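PDB 5KF4: collagen alpha-1(XX) chain from Homo sapiens, which probably contributes to the organisation of extracellular matrix as a collagen, here represented by its second fibronectin type III domain. Local coordinates for residues I43-S48 against T52-V57. Sequence-based numbering, arbitrary orientation.
Sequences IVWRAS and TPREVV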
# COMPACT_ATOMS: atom_id res chain seq x y z
N ILE A 43 -1.66 -3.30 -2.83
CA ILE A 43 -0.94 -2.89 -1.62
C ILE A 43 0.28 -3.78 -1.35
O ILE A 43 0.16 -5.01 -1.31
CB ILE A 43 -1.88 -2.93 -0.39
CG1 ILE A 43 -3.02 -1.93 -0.58
CG2 ILE A 43 -1.11 -2.62 0.88
CD1 ILE A 43 -4.29 -2.32 0.12
N VAL A 44 1.44 -3.15 -1.17
CA VAL A 44 2.70 -3.87 -1.00
C VAL A 44 3.42 -3.44 0.27
O VAL A 44 3.62 -2.25 0.50
CB VAL A 44 3.65 -3.60 -2.20
CG1 VAL A 44 4.92 -4.43 -2.07
CG2 VAL A 44 2.95 -3.89 -3.52
N TRP A 45 3.82 -4.40 1.10
CA TRP A 45 4.65 -4.07 2.26
C TRP A 45 5.78 -5.07 2.47
O TRP A 45 5.60 -6.28 2.31
CB TRP A 45 3.79 -3.98 3.54
CG TRP A 45 3.13 -5.26 3.93
CD1 TRP A 45 3.50 -6.09 4.95
CD2 TRP A 45 1.97 -5.85 3.33
NE1 TRP A 45 2.65 -7.17 5.01
CE2 TRP A 45 1.70 -7.05 4.03
CE3 TRP A 45 1.14 -5.49 2.26
CZ2 TRP A 45 0.64 -7.88 3.70
CZ3 TRP A 45 0.09 -6.32 1.94
CH2 TRP A 45 -0.16 -7.50 2.65
N ARG A 46 6.96 -4.55 2.80
CA ARG A 46 8.15 -5.37 3.03
C ARG A 46 9.00 -4.81 4.16
O ARG A 46 8.99 -3.61 4.41
CB ARG A 46 9.01 -5.49 1.77
CG ARG A 46 9.53 -4.17 1.22
CD ARG A 46 10.38 -4.42 -0.01
NE ARG A 46 11.43 -5.39 0.27
CZ ARG A 46 12.12 -6.05 -0.65
NH1 ARG A 46 11.88 -5.85 -1.94
NH2 ARG A 46 13.06 -6.92 -0.28
N ALA A 47 9.74 -5.68 4.84
CA ALA A 47 10.67 -5.22 5.86
C ALA A 47 11.79 -4.45 5.17
O ALA A 47 12.43 -4.96 4.24
CB ALA A 47 11.22 -6.39 6.66
N SER A 48 12.04 -3.23 5.64
CA SER A 48 12.97 -2.31 4.98
C SER A 48 14.42 -2.80 4.95
O SER A 48 15.22 -2.34 4.13
CB SER A 48 12.90 -0.92 5.63
OG SER A 48 13.62 -0.89 6.85
N THR A 52 11.17 -10.61 1.82
CA THR A 52 10.32 -10.83 0.66
C THR A 52 9.07 -9.97 0.80
O THR A 52 8.42 -9.98 1.84
CB THR A 52 9.94 -12.32 0.52
OG1 THR A 52 11.13 -13.12 0.45
CG2 THR A 52 9.10 -12.54 -0.73
N PRO A 53 8.73 -9.21 -0.26
CA PRO A 53 7.54 -8.36 -0.25
C PRO A 53 6.25 -9.15 -0.13
O PRO A 53 6.11 -10.24 -0.68
CB PRO A 53 7.63 -7.65 -1.61
CG PRO A 53 8.43 -8.57 -2.46
CD PRO A 53 9.47 -9.11 -1.53
N ARG A 54 5.29 -8.57 0.58
CA ARG A 54 3.97 -9.16 0.72
C ARG A 54 2.95 -8.25 0.05
O ARG A 54 3.15 -7.05 -0.05
CB ARG A 54 3.61 -9.39 2.19
CG ARG A 54 4.48 -10.43 2.86
CD ARG A 54 4.27 -10.44 4.35
NE ARG A 54 5.12 -11.42 5.01
CZ ARG A 54 4.73 -12.19 6.02
NH1 ARG A 54 3.50 -12.08 6.49
NH2 ARG A 54 5.58 -13.06 6.55
N GLU A 55 1.87 -8.84 -0.45
CA GLU A 55 0.90 -8.07 -1.21
C GLU A 55 -0.54 -8.51 -0.98
O GLU A 55 -0.82 -9.64 -0.56
CB GLU A 55 1.21 -8.14 -2.71
CG GLU A 55 2.48 -7.44 -3.15
CD GLU A 55 2.82 -7.70 -4.60
OE1 GLU A 55 1.93 -8.19 -5.34
OE2 GLU A 55 3.96 -7.39 -5.01
N VAL A 56 -1.44 -7.59 -1.26
CA VAL A 56 -2.86 -7.88 -1.27
C VAL A 56 -3.49 -6.91 -2.25
O VAL A 56 -3.08 -5.76 -2.35
CB VAL A 56 -3.50 -7.74 0.14
CG1 VAL A 56 -3.39 -6.31 0.65
CG2 VAL A 56 -4.96 -8.19 0.12
N VAL A 57 -4.46 -7.39 -3.03
CA VAL A 57 -5.15 -6.48 -3.92
C VAL A 57 -6.55 -6.24 -3.36
O VAL A 57 -7.24 -7.19 -2.97
CB VAL A 57 -5.20 -7.04 -5.35
CG1 VAL A 57 -6.17 -6.25 -6.21
CG2 VAL A 57 -3.82 -7.01 -5.97
O HOH W 1 2.18 -9.15 6.53
O HOH W 2 9.45 -8.74 4.33
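W45 lays its indole across the neighbouring strand 54-59, one ring face over R54 and the backbone of E55. The CB of R54 stands over that face, 3.9 Å from the centroid of the five-membered ring, a CH-pi contact. The six-membered ring reaches further along, bringing its CZ3 to 3.7 Å from CG1 of V56, which sits at the ring edge. With CG of W45 held between the backbone N and the carbonyl carbon (chi1 63°), the indole folds over the paired strand. I43 shares this face: its CB packs 3.8 Å from V56 CG1, and its side chain also meets T65 and L67, so the face turns partly inward to the opposing sheet of the sandwich. With a glycine in place of W45, R54 CB would probably lose its aromatic cover, V56 CG1 would keep just I43 of these two neighbours, and a gap would be likely beside L67 and L70. On the other face V44 CG2 lies 3.6 Å from CG of E55. Between the two faces runs the antiparallel ladder of a beta hairpin: I43 and V56 exchange two N-H...O bonds, as do W45 and R54, the W45 N to R54 O bond measuring 3.0 Å. Next to the turn, one water bridges A47 N and T52 O. At the polar edge a second water, in the indole plane, accepts from R54 NH1 at 3.2 Å; its approach to W45 NE1 is improbably short, and that bond is doubtful. The chemistry is thus divided: backbone bonds set the register, while R54 packs its CB on the indole and its extended chain takes the guanidinium away from strand 40-47, on C', an edge strand of the fibronectin type III sandwich.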